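PDB 3EVT: phosphoglycerate dehydrogenase from Lactobacillus plantarum, which probably catalyses the NAD-dependent oxidation of 3-phosphoglycerate to 3-phosphohydroxypyruvate, as a member of the D-isomer specific 2-hydroxyacid dehydrogenase family. Local coordinates for residues A[43-48]-A[286-291]; A[49-54]-A[73-78]; A[106-111]-A[270-275]. All blocks are in the same frame, centred on the assembly; numbering follows the deposited sequence.

Contact 1. Residues A[43-48]-A[286-291]; sequences VMYGNH and ATVFPI
Y45 points its phenol at the flank of helix 284-302, and its hydroxyl end lies over the backbone of F289 and against the side chain of V288. The fold is a flavodoxin-like alpha/beta domain, which in 2-hydroxyacid dehydrogenases is the substrate-binding domain and probably has that role here. Y45 ends strand 41-45, the middle one of five parallel strands, and the helix comes from the far end of the chain to pack beside it. With CG anti to the backbone N (chi1 177°), the tyrosine ring is carried away from the strand backbone, and Y45 OH is set 3.7 Å from F289 CA. Y45 OH also sits 3.8 Å from V288 CG1, a methyl that meets the tyrosine ring at its edge, near the ring plane. The touch is mostly apolar, made by the outer end of one aromatic group; no hydrogen bond crosses it. Further along the helix, F292 stacks on the Y45 ring, and I68 touches both Y45 and V288. F289 turns its ring to helix 12-21, meeting Q14, Q17 and L18, so helix 284-302 joins the sheet and a neighbouring helix at once. P290 kinks the helix, because its N cannot bond to the turn before, and it packs on G137 of the second subunit. The two aromatic side chains of the contact meet unequally: F289 CD1 stands obliquely to the tyrosine ring, at 4.2 Å from Y45 CZ, whereas Y45 OH approaches the edge of the phenylalanine ring in its plane, 3.9 Å from F289 CD1.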
ATOM      1  N   VAL A  43      13.585 -23.293  15.782  1.00 46.52           N
ATOM      2  CA  VAL A  43      13.067 -21.954  15.905  1.00 45.35           C
ATOM      3  C   VAL A  43      12.602 -21.678  17.353  1.00 45.54           C
ATOM      4  O   VAL A  43      12.132 -22.567  18.063  1.00 44.18           O
ATOM      5  CB  VAL A  43      11.897 -21.764  14.962  1.00 45.17           C
ATOM      6  CG1 VAL A  43      11.287 -20.375  15.142  1.00 43.76           C
ATOM      7  CG2 VAL A  43      12.348 -22.058  13.514  1.00 42.89           C
ATOM      8  N   MET A  44      12.761 -20.433  17.781  1.00 45.15           N
ATOM      9  CA  MET A  44      12.295 -20.039  19.073  1.00 45.55           C
ATOM     10  C   MET A  44      11.381 -18.839  18.891  1.00 45.29           C
ATOM     11  O   MET A  44      11.754 -17.819  18.278  1.00 44.82           O
ATOM     12  CB  MET A  44      13.508 -19.750  20.002  1.00 45.73           C
ATOM     13  CG  MET A  44      13.192 -19.730  21.529  1.00 48.11           C
ATOM     14  SD  MET A  44      14.685 -19.378  22.570  1.00 51.24           S
ATOM     15  CE  MET A  44      15.833 -20.344  21.616  1.00 30.58           C
ATOM     16  N   TYR A  45      10.158 -18.973  19.373  1.00 45.28           N
ATOM     17  CA  TYR A  45       9.269 -17.833  19.442  1.00 45.96           C
ATOM     18  C   TYR A  45       9.318 -17.250  20.873  1.00 46.17           C
ATOM     19  O   TYR A  45       8.823 -17.890  21.824  1.00 44.67           O
ATOM     20  CB  TYR A  45       7.872 -18.297  19.091  1.00 45.52           C
ATOM     21  CG  TYR A  45       6.827 -17.221  19.187  1.00 46.10           C
ATOM     22  CD1 TYR A  45       7.082 -15.922  18.763  1.00 46.38           C
ATOM     23  CD2 TYR A  45       5.561 -17.510  19.682  1.00 46.30           C
ATOM     24  CE1 TYR A  45       6.069 -14.911  18.850  1.00 45.11           C
ATOM     25  CE2 TYR A  45       4.565 -16.535  19.751  1.00 47.14           C
ATOM     26  CZ  TYR A  45       4.820 -15.247  19.334  1.00 44.87           C
ATOM     27  OH  TYR A  45       3.809 -14.326  19.468  1.00 48.33           O
ATOM     28  N   GLY A  46       9.966 -16.082  21.014  1.00 47.27           N
ATOM     29  CA  GLY A  46      10.199 -15.429  22.303  1.00 48.49           C
ATOM     30  C   GLY A  46      11.578 -15.798  22.812  1.00 51.36           C
ATOM     31  O   GLY A  46      12.046 -16.899  22.590  1.00 51.76           O
ATOM     32  N   ASN A  47      12.255 -14.888  23.498  1.00 53.20           N
ATOM     33  CA  ASN A  47      13.511 -15.233  24.157  1.00 55.30           C
ATOM     34  C   ASN A  47      13.222 -16.076  25.420  1.00 56.16           C
ATOM     35  O   ASN A  47      12.143 -15.997  25.975  1.00 56.71           O
ATOM     36  CB  ASN A  47      14.312 -13.948  24.441  1.00 55.01           C
ATOM     37  CG  ASN A  47      15.626 -14.187  25.221  1.00 57.08           C
ATOM     38  OD1 ASN A  47      16.338 -15.197  25.034  1.00 58.31           O
ATOM     39  ND2 ASN A  47      15.964 -13.220  26.083  1.00 56.85           N
ATOM     40  N   HIS A  48      14.171 -16.914  25.823  1.00 57.72           N
ATOM     41  CA  HIS A  48      13.970 -17.874  26.894  1.00 59.73           C
ATOM     42  C   HIS A  48      15.334 -18.281  27.447  1.00 61.12           C
ATOM     43  O   HIS A  48      16.346 -18.166  26.760  1.00 61.40           O
ATOM     44  CB  HIS A  48      13.237 -19.108  26.377  1.00 60.02           C
ATOM     45  CG  HIS A  48      12.736 -20.048  27.447  1.00 60.16           C
ATOM     46  ND1 HIS A  48      13.520 -21.032  28.007  1.00 58.00           N
ATOM     47  CD2 HIS A  48      11.501 -20.199  27.998  1.00 61.66           C
ATOM     48  CE1 HIS A  48      12.807 -21.719  28.886  1.00 59.56           C
ATOM     49  NE2 HIS A  48      11.574 -21.243  28.892  1.00 60.37           N
ATOM     50  N   ALA A 286      -1.959  -9.657  19.989  1.00 60.43           N
ATOM     51  CA  ALA A 286      -2.534  -9.599  18.653  1.00 58.08           C
ATOM     52  C   ALA A 286      -1.657  -8.962  17.574  1.00 55.99           C
ATOM     53  O   ALA A 286      -2.022  -8.976  16.399  1.00 56.52           O
ATOM     54  CB  ALA A 286      -3.891  -8.854  18.689  1.00 57.93           C
ATOM     55  N   THR A 287      -0.557  -8.329  17.952  1.00 52.32           N
ATOM     56  CA  THR A 287       0.197  -7.556  16.969  1.00 48.41           C
ATOM     57  C   THR A 287       1.520  -8.236  16.756  1.00 47.30           C
ATOM     58  O   THR A 287       2.111  -8.203  15.676  1.00 46.45           O
ATOM     59  CB  THR A 287       0.482  -6.095  17.457  1.00 48.52           C
ATOM     60  OG1 THR A 287       1.060  -6.104  18.772  1.00 44.52           O
ATOM     61  CG2 THR A 287      -0.780  -5.247  17.434  1.00 47.60           C
ATOM     62  N   VAL A 288       1.990  -8.846  17.823  1.00 45.60           N
ATOM     63  CA  VAL A 288       3.253  -9.500  17.778  1.00 46.19           C
ATOM     64  C   VAL A 288       3.179 -10.867  17.023  1.00 45.40           C
ATOM     65  O   VAL A 288       4.103 -11.232  16.304  1.00 44.68           O
ATOM     66  CB  VAL A 288       3.732  -9.707  19.192  1.00 46.09           C
ATOM     67  CG1 VAL A 288       4.888 -10.672  19.199  1.00 47.62           C
ATOM     68  CG2 VAL A 288       4.108  -8.334  19.794  1.00 47.22           C
ATOM     69  N   PHE A 289       2.079 -11.594  17.173  1.00 45.33           N
ATOM     70  CA  PHE A 289       1.982 -12.928  16.568  1.00 46.00           C
ATOM     71  C   PHE A 289       2.065 -12.942  15.034  1.00 45.86           C
ATOM     72  O   PHE A 289       2.805 -13.757  14.484  1.00 47.62           O
ATOM     73  CB  PHE A 289       0.741 -13.700  17.025  1.00 45.88           C
ATOM     74  CG  PHE A 289       0.664 -15.097  16.431  1.00 48.37           C
ATOM     75  CD1 PHE A 289       1.508 -16.114  16.895  1.00 49.01           C
ATOM     76  CD2 PHE A 289      -0.208 -15.379  15.382  1.00 48.22           C
ATOM     77  CE1 PHE A 289       1.474 -17.428  16.341  1.00 49.17           C
ATOM     78  CE2 PHE A 289      -0.252 -16.701  14.797  1.00 49.56           C
ATOM     79  CZ  PHE A 289       0.595 -17.716  15.275  1.00 49.00           C
ATOM     80  N   PRO A 290       1.331 -12.034  14.336  1.00 44.87           N
ATOM     81  CA  PRO A 290       1.457 -11.982  12.859  1.00 43.33           C
ATOM     82  C   PRO A 290       2.897 -11.737  12.383  1.00 42.31           C
ATOM     83  O   PRO A 290       3.261 -12.196  11.283  1.00 41.42           O
ATOM     84  CB  PRO A 290       0.597 -10.781  12.477  1.00 42.53           C
ATOM     85  CG  PRO A 290      -0.425 -10.663  13.567  1.00 44.89           C
ATOM     86  CD  PRO A 290       0.307 -11.090  14.835  1.00 44.37           C
ATOM     87  N   ILE A 291       3.693 -11.010  13.187  1.00 40.42           N
ATOM     88  CA  ILE A 291       5.112 -10.822  12.867  1.00 39.96           C
ATOM     89  C   ILE A 291       5.861 -12.171  12.812  1.00 39.42           C
ATOM     90  O   ILE A 291       6.476 -12.486  11.805  1.00 38.77           O
ATOM     91  CB  ILE A 291       5.845  -9.777  13.769  1.00 39.76           C
ATOM     92  CG1 ILE A 291       5.267  -8.379  13.523  1.00 40.66           C
ATOM     93  CG2 ILE A 291       7.363  -9.731  13.436  1.00 38.07           C
ATOM     94  CD1 ILE A 291       5.715  -7.301  14.582  1.00 36.46           C
TER

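Contact 2. Residues A[49-54]-A[73-78]; sequences PLLKTI and DYLPLK
P49 and L50 come first along the chain, and the next residue, L51, is the one that reaches across to L75 and P76. Helix 50-56 follows the middle strand of the five-stranded parallel sheet in the flavodoxin-like alpha/beta domain, and the facing residues are the approach to a second helix, 77-82. L50 turns to Y38, on another side of the helix. At L51, chi1 near -179° swings CG away from the backbone N and holds the branched end out from the helix, where one methyl, CD2, makes the whole touch. L51 CD2 lies 4.0 Å from P76 CD, on the pyrrolidine ring. L51 also packs on M44 of strand 41-45 and on L62 in a loop. Further on, I54 packs on I41 of the same strand. On the facing side, the backbone at P76 fits an inverse gamma turn and P76 occupies the N-cap position of helix 77-82, placing its ring where the chain bends into that helix. L75, which also touches N47, sends its bond to CB off to one side, but the end of its side chain comes nearer. The two leucine side chains run at about a right angle to each other, and L51 CD2 lies 4.1 Å from L75 CD2.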
ATOM      1  N   PRO A  49      15.365 -18.714  28.720  1.00 62.31           N
ATOM      2  CA  PRO A  49      16.604 -19.191  29.352  1.00 63.16           C
ATOM      3  C   PRO A  49      17.279 -20.341  28.584  1.00 63.35           C
ATOM      4  O   PRO A  49      18.508 -20.423  28.585  1.00 63.57           O
ATOM      5  CB  PRO A  49      16.119 -19.673  30.733  1.00 63.35           C
ATOM      6  CG  PRO A  49      14.982 -18.724  31.052  1.00 63.22           C
ATOM      7  CD  PRO A  49      14.288 -18.482  29.709  1.00 62.25           C
ATOM      8  N   LEU A  50      16.484 -21.201  27.939  1.00 63.50           N
ATOM      9  CA  LEU A  50      17.017 -22.300  27.125  1.00 63.81           C
ATOM     10  C   LEU A  50      17.840 -21.841  25.948  1.00 63.55           C
ATOM     11  O   LEU A  50      18.670 -22.598  25.448  1.00 64.40           O
ATOM     12  CB  LEU A  50      15.906 -23.195  26.618  1.00 64.60           C
ATOM     13  CG  LEU A  50      15.437 -24.103  27.738  1.00 65.12           C
ATOM     14  CD1 LEU A  50      14.220 -24.854  27.285  1.00 66.49           C
ATOM     15  CD2 LEU A  50      16.584 -25.044  28.100  1.00 67.45           C
ATOM     16  N   LEU A  51      17.634 -20.606  25.502  1.00 62.91           N
ATOM     17  CA  LEU A  51      18.461 -20.095  24.420  1.00 63.03           C
ATOM     18  C   LEU A  51      19.946 -20.374  24.760  1.00 63.02           C
ATOM     19  O   LEU A  51      20.666 -21.011  24.000  1.00 63.28           O
ATOM     20  CB  LEU A  51      18.175 -18.598  24.145  1.00 62.30           C
ATOM     21  CG  LEU A  51      18.933 -17.852  23.021  1.00 62.06           C
ATOM     22  CD1 LEU A  51      18.948 -18.672  21.720  1.00 59.01           C
ATOM     23  CD2 LEU A  51      18.423 -16.380  22.778  1.00 56.28           C
ATOM     24  N   LYS A  52      20.390 -19.916  25.917  1.00 63.78           N
ATOM     25  CA  LYS A  52      21.751 -20.207  26.411  1.00 63.98           C
ATOM     26  C   LYS A  52      22.125 -21.700  26.435  1.00 63.73           C
ATOM     27  O   LYS A  52      23.175 -22.104  25.904  1.00 63.48           O
ATOM     28  CB  LYS A  52      21.912 -19.646  27.829  1.00 64.45           C
ATOM     29  N   THR A  53      21.291 -22.511  27.082  1.00 63.58           N
ATOM     30  CA  THR A  53      21.568 -23.956  27.175  1.00 63.95           C
ATOM     31  C   THR A  53      21.807 -24.522  25.770  1.00 63.63           C
ATOM     32  O   THR A  53      22.890 -25.048  25.474  1.00 64.12           O
ATOM     33  CB  THR A  53      20.401 -24.721  27.778  1.00 63.99           C
ATOM     34  OG1 THR A  53      19.909 -24.027  28.927  1.00 64.61           O
ATOM     35  CG2 THR A  53      20.842 -26.110  28.165  1.00 64.65           C
ATOM     36  N   ILE A  54      20.796 -24.361  24.904  1.00 62.66           N
ATOM     37  CA  ILE A  54      20.804 -24.868  23.519  1.00 61.35           C
ATOM     38  C   ILE A  54      22.062 -24.466  22.727  1.00 60.71           C
ATOM     39  O   ILE A  54      22.748 -25.323  22.121  1.00 59.64           O
ATOM     40  CB  ILE A  54      19.499 -24.444  22.805  1.00 61.48           C
ATOM     41  CG1 ILE A  54      18.320 -25.185  23.427  1.00 60.65           C
ATOM     42  CG2 ILE A  54      19.534 -24.788  21.339  1.00 61.81           C
ATOM     43  CD1 ILE A  54      16.974 -24.591  23.092  1.00 59.20           C
ATOM     44  N   ASP A  73      19.158  -6.391  23.419  1.00 70.90           N
ATOM     45  CA  ASP A  73      20.412  -6.156  24.136  1.00 71.79           C
ATOM     46  C   ASP A  73      21.078  -7.353  24.807  1.00 72.11           C
ATOM     47  O   ASP A  73      22.233  -7.655  24.552  1.00 72.52           O
ATOM     48  CB  ASP A  73      20.295  -4.998  25.127  1.00 71.94           C
ATOM     49  CG  ASP A  73      20.638  -3.675  24.482  1.00 73.68           C
ATOM     50  OD1 ASP A  73      21.404  -3.720  23.487  1.00 73.98           O
ATOM     51  OD2 ASP A  73      20.136  -2.611  24.942  1.00 74.65           O
ATOM     52  N   TYR A  74      20.385  -8.032  25.688  1.00 72.09           N
ATOM     53  CA  TYR A  74      21.110  -8.995  26.475  1.00 71.81           C
ATOM     54  C   TYR A  74      21.145 -10.337  25.769  1.00 71.36           C
ATOM     55  O   TYR A  74      21.339 -11.373  26.416  1.00 71.44           O
ATOM     56  CB  TYR A  74      20.469  -9.134  27.865  1.00 72.42           C
ATOM     57  N   LEU A  75      20.955 -10.323  24.450  1.00 70.66           N
ATOM     58  CA  LEU A  75      20.903 -11.555  23.654  1.00 69.84           C
ATOM     59  C   LEU A  75      22.311 -11.986  23.274  1.00 69.52           C
ATOM     60  O   LEU A  75      23.116 -11.147  22.901  1.00 69.89           O
ATOM     61  CB  LEU A  75      20.086 -11.328  22.379  1.00 69.87           C
ATOM     62  CG  LEU A  75      18.570 -11.125  22.476  1.00 68.75           C
ATOM     63  CD1 LEU A  75      18.019 -10.834  21.082  1.00 67.33           C
ATOM     64  CD2 LEU A  75      17.848 -12.323  23.125  1.00 67.44           C
ATOM     65  N   PRO A  76      22.623 -13.293  23.342  1.00 69.10           N
ATOM     66  CA  PRO A  76      24.007 -13.662  23.059  1.00 68.40           C
ATOM     67  C   PRO A  76      24.345 -13.409  21.614  1.00 67.95           C
ATOM     68  O   PRO A  76      24.472 -14.342  20.824  1.00 67.51           O
ATOM     69  CB  PRO A  76      24.042 -15.166  23.358  1.00 68.38           C
ATOM     70  CG  PRO A  76      22.650 -15.614  23.224  1.00 68.92           C
ATOM     71  CD  PRO A  76      21.822 -14.461  23.742  1.00 69.19           C
ATOM     72  N   LEU A  77      24.517 -12.137  21.279  1.00 67.81           N
ATOM     73  CA  LEU A  77      24.728 -11.716  19.904  1.00 67.72           C
ATOM     74  C   LEU A  77      25.826 -12.481  19.192  1.00 66.77           C
ATOM     75  O   LEU A  77      25.620 -12.950  18.062  1.00 66.52           O
ATOM     76  CB  LEU A  77      25.002 -10.215  19.853  1.00 68.19           C
ATOM     77  CG  LEU A  77      23.847  -9.354  20.372  1.00 70.28           C
ATOM     78  CD1 LEU A  77      24.289  -7.877  20.617  1.00 71.09           C
ATOM     79  CD2 LEU A  77      22.652  -9.437  19.409  1.00 71.82           C
ATOM     80  N   LYS A  78      26.987 -12.600  19.841  1.00 65.80           N
ATOM     81  CA  LYS A  78      28.138 -13.278  19.226  1.00 64.66           C
ATOM     82  C   LYS A  78      27.904 -14.769  18.985  1.00 63.55           C
ATOM     83  O   LYS A  78      28.244 -15.265  17.933  1.00 63.80           O
ATOM     84  CB  LYS A  78      29.443 -13.042  20.011  1.00 64.92           C
TER

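Contact 3. Residues A[106-111]-A[270-275]; sequences MLSVVR and DVLITP
V109 has chi1 at 162°, which sets CG1 opposite the backbone N and CG2 beside it, and L272 has chi1 at -46° with an extended second torsion; V109 CG2 and L272 CD1 then meet at 4.2 Å. One methyl touches one methyl, with the two side chains crossing at a slant. L272 CD1 also comes to 4.3 Å from S108 OG, one position earlier on helix 93-110. That hydroxyl is committed to its own helix through a hydrogen bond to A104 O, so toward L272 it offers only van der Waals contact. H114 of the following helix touches L272 as well, while V109 reaches M248 on the adjoining strand. The second subunit lies close: V271 O and I273 N both bond to the side-chain amide of its Q120, and L107 packs on L107 of that subunit. Strand 271-273 is the last in sequence of seven parallel strands and one of the two edge strands within the chain. The C-terminal end of helix 93-110 packs on this edge strand, next to the dimer partner, in the Rossmann-type NAD-binding domain of the D-2-hydroxyacid dehydrogenases.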
ATOM      1  N   MET A 106      -5.853   8.815   1.974  1.00 38.52           N
ATOM      2  CA  MET A 106      -5.462   9.232   0.640  1.00 38.91           C
ATOM      3  C   MET A 106      -6.180   8.380  -0.388  1.00 39.27           C
ATOM      4  O   MET A 106      -6.727   8.904  -1.357  1.00 40.56           O
ATOM      5  CB  MET A 106      -3.911   9.129   0.430  1.00 38.87           C
ATOM      6  CG  MET A 106      -3.010  10.108   1.242  1.00 36.42           C
ATOM      7  SD  MET A 106      -1.236  10.118   0.758  1.00 30.33           S
ATOM      8  CE  MET A 106      -0.726   8.477   1.150  1.00 36.81           C
ATOM      9  N   LEU A 107      -6.157   7.063  -0.206  1.00 39.41           N
ATOM     10  CA  LEU A 107      -6.856   6.124  -1.130  1.00 38.99           C
ATOM     11  C   LEU A 107      -8.371   6.268  -1.159  1.00 39.29           C
ATOM     12  O   LEU A 107      -9.004   6.235  -2.230  1.00 38.11           O
ATOM     13  CB  LEU A 107      -6.495   4.675  -0.802  1.00 39.28           C
ATOM     14  CG  LEU A 107      -5.103   4.305  -1.304  1.00 38.68           C
ATOM     15  CD1 LEU A 107      -4.496   3.066  -0.508  1.00 36.73           C
ATOM     16  CD2 LEU A 107      -5.162   4.058  -2.801  1.00 35.15           C
ATOM     17  N   SER A 108      -8.989   6.447  -0.001  1.00 39.80           N
ATOM     18  CA  SER A 108     -10.428   6.561  -0.044  1.00 42.34           C
ATOM     19  C   SER A 108     -10.888   7.799  -0.786  1.00 41.84           C
ATOM     20  O   SER A 108     -11.914   7.747  -1.427  1.00 42.42           O
ATOM     21  CB  SER A 108     -11.067   6.490   1.330  1.00 43.53           C
ATOM     22  OG  SER A 108     -10.790   7.627   2.072  1.00 48.16           O
ATOM     23  N   VAL A 109     -10.100   8.877  -0.732  1.00 41.75           N
ATOM     24  CA  VAL A 109     -10.307  10.065  -1.556  1.00 40.95           C
ATOM     25  C   VAL A 109     -10.021   9.846  -3.029  1.00 40.33           C
ATOM     26  O   VAL A 109     -10.951   9.939  -3.795  1.00 39.71           O
ATOM     27  CB  VAL A 109      -9.555  11.289  -1.026  1.00 41.52           C
ATOM     28  CG1 VAL A 109      -9.423  12.399  -2.142  1.00 41.13           C
ATOM     29  CG2 VAL A 109     -10.283  11.821   0.219  1.00 41.85           C
ATOM     30  N   VAL A 110      -8.787   9.501  -3.430  1.00 40.19           N
ATOM     31  CA  VAL A 110      -8.474   9.441  -4.874  1.00 40.72           C
ATOM     32  C   VAL A 110      -9.135   8.279  -5.603  1.00 41.04           C
ATOM     33  O   VAL A 110      -9.376   8.372  -6.809  1.00 41.77           O
ATOM     34  CB  VAL A 110      -6.958   9.469  -5.232  1.00 39.76           C
ATOM     35  CG1 VAL A 110      -6.318  10.679  -4.657  1.00 39.13           C
ATOM     36  CG2 VAL A 110      -6.260   8.169  -4.779  1.00 40.12           C
ATOM     37  N   ARG A 111      -9.409   7.173  -4.904  1.00 41.07           N
ATOM     38  CA  ARG A 111     -10.132   6.052  -5.568  1.00 40.22           C
ATOM     39  C   ARG A 111     -11.639   6.211  -5.502  1.00 40.22           C
ATOM     40  O   ARG A 111     -12.391   5.372  -6.035  1.00 39.91           O
ATOM     41  CB  ARG A 111      -9.665   4.670  -5.076  1.00 40.07           C
ATOM     42  CG  ARG A 111      -8.124   4.490  -5.144  1.00 38.98           C
ATOM     43  CD  ARG A 111      -7.591   4.758  -6.576  1.00 34.12           C
ATOM     44  NE  ARG A 111      -8.213   3.910  -7.560  1.00 36.91           N
ATOM     45  CZ  ARG A 111      -8.394   4.271  -8.832  1.00 42.27           C
ATOM     46  NH1 ARG A 111      -8.014   5.481  -9.252  1.00 38.25           N
ATOM     47  NH2 ARG A 111      -8.956   3.424  -9.685  1.00 42.05           N
ATOM     48  N   ASP A 270     -15.629  18.014   2.695  1.00 43.93           N
ATOM     49  CA  ASP A 270     -14.269  17.985   2.183  1.00 44.00           C
ATOM     50  C   ASP A 270     -13.246  17.885   3.317  1.00 43.23           C
ATOM     51  O   ASP A 270     -12.048  18.109   3.099  1.00 41.80           O
ATOM     52  CB  ASP A 270     -13.972  19.217   1.301  1.00 44.25           C
ATOM     53  CG  ASP A 270     -14.093  20.533   2.060  1.00 44.45           C
ATOM     54  OD1 ASP A 270     -14.433  20.504   3.253  1.00 44.99           O
ATOM     55  OD2 ASP A 270     -13.882  21.603   1.448  1.00 44.68           O
ATOM     56  N   VAL A 271     -13.731  17.559   4.520  1.00 42.23           N
ATOM     57  CA  VAL A 271     -12.824  17.322   5.641  1.00 42.57           C
ATOM     58  C   VAL A 271     -13.256  16.024   6.300  1.00 42.15           C
ATOM     59  O   VAL A 271     -14.453  15.855   6.591  1.00 42.27           O
ATOM     60  CB  VAL A 271     -12.811  18.494   6.661  1.00 41.91           C
ATOM     61  CG1 VAL A 271     -11.835  18.227   7.805  1.00 41.31           C
ATOM     62  CG2 VAL A 271     -12.451  19.776   5.983  1.00 42.53           C
ATOM     63  N   LEU A 272     -12.325  15.090   6.486  1.00 41.05           N
ATOM     64  CA  LEU A 272     -12.697  13.808   7.092  1.00 42.18           C
ATOM     65  C   LEU A 272     -12.171  13.811   8.487  1.00 41.80           C
ATOM     66  O   LEU A 272     -10.977  13.743   8.662  1.00 43.69           O
ATOM     67  CB  LEU A 272     -12.046  12.618   6.361  1.00 41.86           C
ATOM     68  CG  LEU A 272     -12.070  12.541   4.823  1.00 45.21           C
ATOM     69  CD1 LEU A 272     -11.380  11.271   4.223  1.00 40.91           C
ATOM     70  CD2 LEU A 272     -13.467  12.682   4.329  1.00 45.31           C
ATOM     71  N   ILE A 273     -13.047  13.868   9.478  1.00 41.59           N
ATOM     72  CA  ILE A 273     -12.623  13.941  10.861  1.00 40.41           C
ATOM     73  C   ILE A 273     -12.572  12.519  11.388  1.00 41.13           C
ATOM     74  O   ILE A 273     -13.567  11.782  11.288  1.00 40.99           O
ATOM     75  CB  ILE A 273     -13.669  14.762  11.749  1.00 40.48           C
ATOM     76  CG1 ILE A 273     -13.959  16.113  11.129  1.00 38.39           C
ATOM     77  CG2 ILE A 273     -13.144  14.954  13.192  1.00 38.97           C
ATOM     78  CD1 ILE A 273     -12.746  17.068  11.150  1.00 40.09           C
ATOM     79  N   THR A 274     -11.439  12.108  11.933  1.00 40.98           N
ATOM     80  CA  THR A 274     -11.441  10.867  12.649  1.00 40.53           C
ATOM     81  C   THR A 274     -10.997  11.226  14.048  1.00 41.05           C
ATOM     82  O   THR A 274     -10.134  12.065  14.215  1.00 40.18           O
ATOM     83  CB  THR A 274     -10.492   9.777  12.029  1.00 40.31           C
ATOM     84  OG1 THR A 274      -9.154  10.300  11.963  1.00 39.45           O
ATOM     85  CG2 THR A 274     -10.967   9.414  10.628  1.00 39.63           C
ATOM     86  N   PRO A 275     -11.602  10.579  15.062  1.00 42.73           N
ATOM     87  CA  PRO A 275     -11.358  10.993  16.442  1.00 43.77           C
ATOM     88  C   PRO A 275     -10.090  10.460  17.048  1.00 45.57           C
ATOM     89  O   PRO A 275     -10.175   9.653  17.956  1.00 47.34           O
ATOM     90  CB  PRO A 275     -12.566  10.431  17.190  1.00 43.55           C
ATOM     91  CG  PRO A 275     -12.979   9.234  16.436  1.00 44.53           C
ATOM     92  CD  PRO A 275     -12.566   9.456  14.966  1.00 41.63           C
TER

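Contacts 1 and 2 belong to the domain built on the five-stranded sheet, contact 3 to the domain built on the seven-stranded one. The first two have centres 16 Å apart and touch directly, M44 CE lying 3.5 Å from L51 CD1, as expected where strand 41-45 runs on into helix 50-56. Contact 3 lies about 34 Å from contact 1 and 47 Å from contact 2, centre to centre, across the middle of the chain. Both later contacts fall within the span closed by contact 1: after strand 271-273 the chain leaves the NAD-binding domain, and helix 284-302 returns to the first domain, completing it from both ends of the sequence.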